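PDB 3TPA: heme-binding protein A from Haemophilus parasuis 29755, which probably binds glutathione as a periplasmic solute-binding protein of the family 5 group, despite its name as a heme binder. Local coordinates for residues S438-D442 with E443-A447; L448-S451 with A452-Q456; V469-F472 with Q473-P477. The protein carries 1 engineered substitution. All coordinates share one frame; numbering follows the deposited sequence. Where two conformers were deposited one is given.

Interaction 1 of 3, residues S438-D442 with E443-A447; sequences SRWTD and EKFEA
D442 and F445 meet at the start of helix 443-453, where D442 is the N-cap. The capping bond runs from F445 N to D442 OD2 (2.8 Å, 162° at the hydrogen). It reaches OD2 on its anti side, a little out of the carboxylate plane. CG of D442 lies anti to the backbone N (chi1 174°), which turns the carboxylate toward the first turn of the helix. E446 N donates to D442 O at 2.8 Å, the first helical bond of this end. The negative carboxylate beside the helix N-terminus is probably stabilised by the helix dipole.

Water adds a second layer. One water accepts from D442 N and donates to E446 OE1. The E446 carboxylate also accepts bonds from S428 and Q429, so it ties the cap to the end of helix 420-427.

From helix 458-475, I471 touches D442 and K444, and A468 touches F445. The aromatic contact is a T-shaped pair. The six-membered ring of W440 sends its edge to one face of F445, with planes at 66° and centroids 4.9 Å apart. W440 CZ3 sits over the centre of the F445 ring, and W440 CH2 comes within 3.7 Å of F445 CG.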
loop_
_atom_site.group_PDB
_atom_site.type_symbol
_atom_site.label_atom_id
_atom_site.label_comp_id
_atom_site.label_asym_id
_atom_site.label_seq_id
_atom_site.Cartn_x
_atom_site.Cartn_y
_atom_site.Cartn_z
ATOM N N SER A 438 2.206 -20.470 0.763
ATOM C CA SER A 438 1.809 -21.673 1.505
ATOM C C SER A 438 1.220 -22.787 0.624
ATOM O O SER A 438 1.228 -23.954 1.013
ATOM C CB SER A 438 0.810 -21.320 2.623
ATOM O OG SER A 438 -0.472 -21.039 2.090
ATOM N N ARG A 439 0.703 -22.425 -0.547
ATOM C CA ARG A 439 0.090 -23.396 -1.473
ATOM C C ARG A 439 -1.232 -23.940 -0.971
ATOM O O ARG A 439 -1.757 -24.912 -1.511
ATOM C CB ARG A 439 1.024 -24.575 -1.773
ATOM C CG ARG A 439 2.428 -24.174 -2.219
ATOM C CD ARG A 439 2.884 -25.085 -3.382
ATOM N NE ARG A 439 3.878 -24.407 -4.190
ATOM C CZ ARG A 439 4.084 -24.632 -5.472
ATOM N NH1 ARG A 439 3.364 -25.531 -6.123
ATOM N NH2 ARG A 439 5.017 -23.947 -6.094
ATOM N N TRP A 440 -1.778 -23.318 0.065
ATOM C CA TRP A 440 -3.048 -23.777 0.617
ATOM C C TRP A 440 -4.212 -23.337 -0.261
ATOM O O TRP A 440 -4.198 -22.242 -0.829
ATOM C CB TRP A 440 -3.248 -23.237 2.031
ATOM C CG TRP A 440 -4.586 -23.594 2.644
ATOM C CD1 TRP A 440 -4.954 -24.801 3.183
ATOM C CD2 TRP A 440 -5.713 -22.727 2.804
ATOM N NE1 TRP A 440 -6.260 -24.737 3.641
ATOM C CE2 TRP A 440 -6.735 -23.471 3.433
ATOM C CE3 TRP A 440 -5.958 -21.389 2.479
ATOM C CZ2 TRP A 440 -7.974 -22.927 3.731
ATOM C CZ3 TRP A 440 -7.209 -20.850 2.771
ATOM C CH2 TRP A 440 -8.198 -21.625 3.378
ATOM N N THR A 441 -5.213 -24.206 -0.374
ATOM C CA THR A 441 -6.445 -23.888 -1.094
ATOM C C THR A 441 -7.615 -24.588 -0.424
ATOM O O THR A 441 -7.446 -25.647 0.184
ATOM C CB THR A 441 -6.403 -24.350 -2.581
ATOM O OG1 THR A 441 -6.649 -25.759 -2.656
ATOM C CG2 THR A 441 -5.060 -24.028 -3.224
ATOM N N ASP A 442 -8.798 -24.004 -0.553
ATOM C CA ASP A 442 -10.012 -24.617 -0.039
ATOM C C ASP A 442 -11.180 -24.201 -0.926
ATOM O O ASP A 442 -11.340 -23.022 -1.238
ATOM C CB ASP A 442 -10.259 -24.207 1.412
ATOM C CG ASP A 442 -11.583 -24.702 1.921
ATOM O OD1 ASP A 442 -11.658 -25.878 2.322
ATOM O OD2 ASP A 442 -12.554 -23.925 1.896
ATOM N N GLU A 443 -11.978 -25.181 -1.347
ATOM C CA GLU A 443 -12.996 -24.949 -2.360
ATOM C C GLU A 443 -13.982 -23.895 -1.915
ATOM O O GLU A 443 -14.288 -22.991 -2.671
ATOM C CB GLU A 443 -13.725 -26.242 -2.707
ATOM C CG GLU A 443 -14.840 -26.058 -3.728
ATOM C CD GLU A 443 -15.379 -27.383 -4.231
ATOM O OE1 GLU A 443 -15.046 -28.426 -3.622
ATOM O OE2 GLU A 443 -16.122 -27.382 -5.239
ATOM N N LYS A 444 -14.459 -24.006 -0.680
ATOM C CA LYS A 444 -15.431 -23.060 -0.145
ATOM C C LYS A 444 -14.830 -21.683 0.033
ATOM O O LYS A 444 -15.453 -20.677 -0.300
ATOM C CB LYS A 444 -15.992 -23.544 1.202
ATOM C CG LYS A 444 -17.001 -22.570 1.814
ATOM C CD LYS A 444 -18.204 -22.313 0.889
ATOM C CE LYS A 444 -19.299 -21.537 1.625
ATOM N NZ LYS A 444 -20.521 -21.275 0.805
ATOM N N PHE A 445 -13.617 -21.653 0.577
ATOM C CA PHE A 445 -12.877 -20.414 0.788
ATOM C C PHE A 445 -12.731 -19.686 -0.554
ATOM O O PHE A 445 -12.997 -18.490 -0.654
ATOM C CB PHE A 445 -11.505 -20.719 1.422
ATOM C CG PHE A 445 -10.583 -19.530 1.490
ATOM C CD1 PHE A 445 -10.528 -18.740 2.632
ATOM C CD2 PHE A 445 -9.791 -19.192 0.408
ATOM C CE1 PHE A 445 -9.705 -17.630 2.698
ATOM C CE2 PHE A 445 -8.961 -18.095 0.465
ATOM C CZ PHE A 445 -8.917 -17.311 1.615
ATOM N N GLU A 446 -12.332 -20.414 -1.590
ATOM C CA GLU A 446 -12.112 -19.791 -2.902
ATOM C C GLU A 446 -13.416 -19.226 -3.475
ATOM O O GLU A 446 -13.404 -18.197 -4.160
ATOM C CB GLU A 446 -11.492 -20.800 -3.890
ATOM C CG GLU A 446 -11.031 -20.192 -5.224
ATOM C CD GLU A 446 -9.621 -19.618 -5.159
ATOM O OE1 GLU A 446 -8.730 -20.236 -4.535
ATOM O OE2 GLU A 446 -9.393 -18.542 -5.739
ATOM N N ALA A 447 -14.537 -19.907 -3.219
ATOM C CA ALA A 447 -15.839 -19.438 -3.690
ATOM C C ALA A 447 -16.267 -18.162 -2.977
ATOM O O ALA A 447 -16.821 -17.249 -3.600
ATOM C CB ALA A 447 -16.912 -20.536 -3.526
HETATM O O HOH W 1 -8.129 -21.083 -1.913
HETATM O O HOH W 2 -14.765 -26.529 0.974
#

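Interaction 2 of 3, residues L448-S451 with A452-Q456; sequences LLAS and AAQIQ. Engineered in segment 452-456: I455 (natural residue Thr). Unlike the reference sequence in segment 452-456: A453 (reference Val).
A452 N donates to L448 O at 2.9 Å, and A453 N donates to L449 O at 3.0 Å. Both are i to i+4 bonds. They are similar in shape, with angles of 156° and 158° at the hydrogen. A third bond, from Q454 N to S451 O (3.1 Å), spans only three residues. It is less certain, because S451 O is modelled too close to a neighbouring atom.

These bonds lie near the C-terminal end of helix 443-453. The chain then leaves the helix, and I455 has an extended backbone. T151 and R461 hold this end. A453 shares a backbone hydrogen bond with T151, and the T151 hydroxyl is hydrogen-bonded to I455 O. R461 NE of the next helix bonds to A452 O.

The side chains add less across the contact. The methyl of A452 rests against L448 O, with CB at 3.2 Å. In the same way, A453 CB lies 3.4 Å from L449 O. CG of Q454 stands anti to its own carbonyl carbon (chi1 -71°), and the side chain runs back past A450 O. Q454 OE1 comes 3.0 Å from A450 O, but both atoms are acceptors, so this is not a hydrogen bond. I455 is an engineered residue, threonine in the natural protein, and the placing of its side chain against S451 is doubtful. L448 and A452 face L464 of helix 458-475, while L449 reaches L423 of helix 420-427.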
loop_
_atom_site.group_PDB
_atom_site.type_symbol
_atom_site.label_atom_id
_atom_site.label_comp_id
_atom_site.label_asym_id
_atom_site.label_seq_id
_atom_site.Cartn_x
_atom_site.Cartn_y
_atom_site.Cartn_z
ATOM N N LEU A 448 -16.009 -18.091 -1.670
ATOM C CA LEU A 448 -16.296 -16.869 -0.924
ATOM C C LEU A 448 -15.477 -15.682 -1.445
ATOM O O LEU A 448 -15.988 -14.567 -1.528
ATOM C CB LEU A 448 -16.052 -17.048 0.577
ATOM C CG LEU A 448 -16.984 -18.026 1.289
ATOM C CD1 LEU A 448 -16.492 -18.287 2.697
ATOM C CD2 LEU A 448 -18.404 -17.464 1.309
ATOM N N LEU A 449 -14.213 -15.911 -1.800
ATOM C CA LEU A 449 -13.392 -14.799 -2.309
ATOM C C LEU A 449 -13.963 -14.292 -3.628
ATOM O O LEU A 449 -14.042 -13.086 -3.865
ATOM C CB LEU A 449 -11.920 -15.190 -2.515
ATOM C CG LEU A 449 -11.062 -15.543 -1.305
ATOM C CD1 LEU A 449 -9.579 -15.497 -1.689
ATOM C CD2 LEU A 449 -11.349 -14.569 -0.160
ATOM N N ALA A 450 -14.357 -15.217 -4.492
ATOM C CA ALA A 450 -14.889 -14.824 -5.788
ATOM C C ALA A 450 -16.221 -14.062 -5.633
ATOM O O ALA A 450 -16.423 -13.005 -6.226
ATOM C CB ALA A 450 -15.024 -16.051 -6.695
ATOM N N SER A 451 -17.122 -14.595 -4.818
ATOM C CA SER A 451 -18.391 -13.924 -4.544
ATOM C C SER A 451 -18.173 -12.542 -3.967
ATOM O O SER A 451 -18.815 -11.588 -4.381
ATOM C CB SER A 451 -19.247 -14.754 -3.580
ATOM O OG SER A 451 -19.694 -15.945 -4.219
ATOM N N ALA A 452 -17.267 -12.438 -3.000
ATOM C CA ALA A 452 -17.027 -11.175 -2.311
ATOM C C ALA A 452 -16.416 -10.125 -3.225
ATOM O O ALA A 452 -16.740 -8.953 -3.119
ATOM C CB ALA A 452 -16.145 -11.392 -1.078
ATOM N N ALA A 453 -15.518 -10.542 -4.107
ATOM C CA ALA A 453 -14.924 -9.638 -5.100
ATOM C C ALA A 453 -15.890 -9.142 -6.162
ATOM O O ALA A 453 -15.585 -8.202 -6.904
ATOM C CB ALA A 453 -13.755 -10.319 -5.781
ATOM N N GLN A 454 -17.034 -9.809 -6.272
ATOM C CA GLN A 454 -17.997 -9.536 -7.341
ATOM C C GLN A 454 -19.337 -9.025 -6.826
ATOM O O GLN A 454 -20.284 -8.868 -7.589
ATOM C CB GLN A 454 -18.157 -10.783 -8.246
ATOM C CG GLN A 454 -16.854 -10.953 -9.064
ATOM C CD GLN A 454 -16.500 -12.382 -9.443
ATOM O OE1 GLN A 454 -15.455 -12.910 -9.022
ATOM N NE2 GLN A 454 -17.325 -12.994 -10.271
ATOM N N ILE A 455 -19.390 -8.765 -5.523
ATOM C CA ILE A 455 -20.567 -8.199 -4.871
ATOM C C ILE A 455 -20.242 -6.776 -4.449
ATOM O O ILE A 455 -19.162 -6.528 -3.932
ATOM C CB ILE A 455 -20.925 -8.957 -3.588
ATOM C CG1 ILE A 455 -21.050 -10.444 -3.860
ATOM C CG2 ILE A 455 -22.195 -8.408 -2.980
ATOM C CD1 ILE A 455 -21.779 -10.751 -5.093
ATOM N N GLN A 456 -21.186 -5.859 -4.647
ATOM C CA GLN A 456 -20.971 -4.436 -4.381
ATOM C C GLN A 456 -21.181 -4.048 -2.922
ATOM O O GLN A 456 -20.397 -3.290 -2.350
ATOM C CB GLN A 456 -21.937 -3.594 -5.219
ATOM C CG GLN A 456 -21.530 -3.454 -6.662
ATOM C CD GLN A 456 -20.326 -2.567 -6.810
ATOM O OE1 GLN A 456 -20.299 -1.447 -6.296
ATOM N NE2 GLN A 456 -19.312 -3.065 -7.496
#

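Interaction 3 of 3, residues V469-F472 with Q473-P477; sequences VEIF and QQNSP
F472 and P477 form the tight part of this contact, at the C-terminal end of helix 458-475. P477 meets the F472 ring obliquely, with P477 CG 3.5 Å from F472 CD1. Q473 OE1 lies 3.5 Å from F472 CE2. The Q473 amide is held from outside, since its NE2 donates to P329 O.

I471 and N475 make the polar, less buried part. I471 O accepts two bonds from N475, which reach it from opposite faces of the carbonyl plane. N475 ND2 to I471 O is 2.9 Å, and N475 N to I471 O is 3.3 Å. N475 N also donates to F472 O. CG of N475 is anti to its own carbonyl carbon (chi1 -72°), which lays the amide back along the helix beside I471. Nearby, in the conformer described, the exposed Q474 runs past E470 O. S476 then leaves the helix with positive phi, and its N makes weak bonds to F472 O and Q473 O.

I471 and F472 pack on helix 443-453. F472 also meets F427 and touches I478 and P480 of strand 478-491, which starts directly after this turn.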
loop_
_atom_site.group_PDB
_atom_site.type_symbol
_atom_site.label_atom_id
_atom_site.label_comp_id
_atom_site.label_asym_id
_atom_site.label_seq_id
_atom_site.Cartn_x
_atom_site.Cartn_y
_atom_site.Cartn_z
ATOM N N VAL A 469 -12.168 -15.764 6.235
ATOM C CA VAL A 469 -11.063 -15.707 7.193
ATOM C C VAL A 469 -11.195 -16.790 8.282
ATOM O O VAL A 469 -10.214 -17.367 8.699
ATOM C CB VAL A 469 -10.905 -14.293 7.802
ATOM C CG1 VAL A 469 -9.991 -14.330 9.014
ATOM C CG2 VAL A 469 -10.353 -13.349 6.747
ATOM N N GLU A 470 -12.411 -17.109 8.712
ATOM C CA GLU A 470 -12.595 -18.174 9.703
ATOM C C GLU A 470 -12.125 -19.526 9.153
ATOM O O GLU A 470 -11.544 -20.340 9.873
ATOM C CB GLU A 470 -14.058 -18.247 10.157
ATOM C CG GLU A 470 -14.499 -17.076 11.034
ATOM C CD GLU A 470 -14.508 -17.408 12.523
ATOM O OE1 GLU A 470 -13.991 -18.476 12.914
ATOM O OE2 GLU A 470 -15.040 -16.595 13.310
ATOM N N ILE A 471 -12.367 -19.766 7.870
ATOM C CA ILE A 471 -11.905 -21.005 7.241
ATOM C C ILE A 471 -10.378 -21.031 7.153
ATOM O O ILE A 471 -9.720 -22.021 7.528
ATOM C CB ILE A 471 -12.510 -21.199 5.833
ATOM C CG1 ILE A 471 -14.014 -21.492 5.921
ATOM C CG2 ILE A 471 -11.777 -22.315 5.076
ATOM C CD1 ILE A 471 -14.740 -21.428 4.568
ATOM N N PHE A 472 -9.810 -19.941 6.657
ATOM C CA PHE A 472 -8.347 -19.785 6.668
ATOM C C PHE A 472 -7.752 -20.035 8.067
ATOM O O PHE A 472 -6.789 -20.780 8.221
ATOM C CB PHE A 472 -7.936 -18.391 6.182
ATOM C CG PHE A 472 -6.659 -17.899 6.803
ATOM C CD1 PHE A 472 -5.424 -18.371 6.362
ATOM C CD2 PHE A 472 -6.690 -16.989 7.863
ATOM C CE1 PHE A 472 -4.231 -17.908 6.959
ATOM C CE2 PHE A 472 -5.521 -16.548 8.465
ATOM C CZ PHE A 472 -4.290 -17.003 8.011
ATOM N N GLN A 473 -8.327 -19.414 9.090
ATOM C CA GLN A 473 -7.779 -19.547 10.450
ATOM C C GLN A 473 -7.822 -20.988 10.964
ATOM O O GLN A 473 -6.860 -21.463 11.548
ATOM C CB GLN A 473 -8.488 -18.598 11.428
ATOM C CG GLN A 473 -7.825 -18.499 12.827
ATOM C CD GLN A 473 -6.478 -17.752 12.827
ATOM O OE1 GLN A 473 -5.848 -17.578 11.790
ATOM N NE2 GLN A 473 -6.050 -17.303 14.000
ATOM N N GLN A 474 -8.937 -21.678 10.715
ATOM C CA GLN A 474 -9.111 -23.079 11.095
ATOM C C GLN A 474 -8.000 -23.969 10.538
ATOM O O GLN A 474 -7.617 -24.961 11.145
ATOM C CB GLN A 474 -10.482 -23.585 10.601
ATOM C CG GLN A 474 -11.660 -23.056 11.414
ATOM C CD GLN A 474 -13.021 -23.299 10.766
ATOM O OE1 GLN A 474 -13.133 -23.490 9.551
ATOM N NE2 GLN A 474 -14.068 -23.273 11.583
ATOM N N ASN A 475 -7.497 -23.611 9.364
ATOM C CA ASN A 475 -6.499 -24.408 8.661
ATOM C C ASN A 475 -5.066 -23.930 8.847
ATOM O O ASN A 475 -4.127 -24.641 8.503
ATOM C CB ASN A 475 -6.852 -24.477 7.174
ATOM C CG ASN A 475 -8.045 -25.337 6.929
ATOM O OD1 ASN A 475 -7.944 -26.553 6.969
ATOM N ND2 ASN A 475 -9.197 -24.720 6.736
ATOM N N SER A 476 -4.909 -22.725 9.393
ATOM C CA SER A 476 -3.586 -22.187 9.753
ATOM C C SER A 476 -2.467 -22.406 8.713
ATOM O O SER A 476 -1.388 -22.887 9.064
ATOM C CB SER A 476 -3.138 -22.746 11.115
ATOM O OG SER A 476 -1.988 -22.059 11.608
ATOM N N PRO A 477 -2.704 -22.037 7.437
ATOM C CA PRO A 477 -1.637 -22.265 6.439
ATOM C C PRO A 477 -0.418 -21.334 6.573
ATOM O O PRO A 477 0.690 -21.668 6.125
ATOM C CB PRO A 477 -2.349 -22.020 5.102
ATOM C CG PRO A 477 -3.496 -21.158 5.421
ATOM C CD PRO A 477 -3.946 -21.543 6.811
#

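Overall arrangement
Interactions 1 and 2 are the two ends of helix 443-453, and interaction 3 is the C-terminal end of the following helix 458-475. Interaction 1 is the least buried, with two of its seven touching residues buried. About half of interactions 2 and 3 is buried. The chemistry differs with position. Interaction 1 uses a side-chain cap and an aromatic pair, interaction 2 relies mainly on backbone bonds, and interaction 3 pairs an asparagine amide with a carbonyl beside a phenylalanine-proline contact. Interactions 1 and 3 touch directly: W440 CB lies 3.4 Å from P477 CB, and I471 packs near the D442 carboxylate. Interaction 2 meets interaction 3 more sparingly, where L448 touches I471.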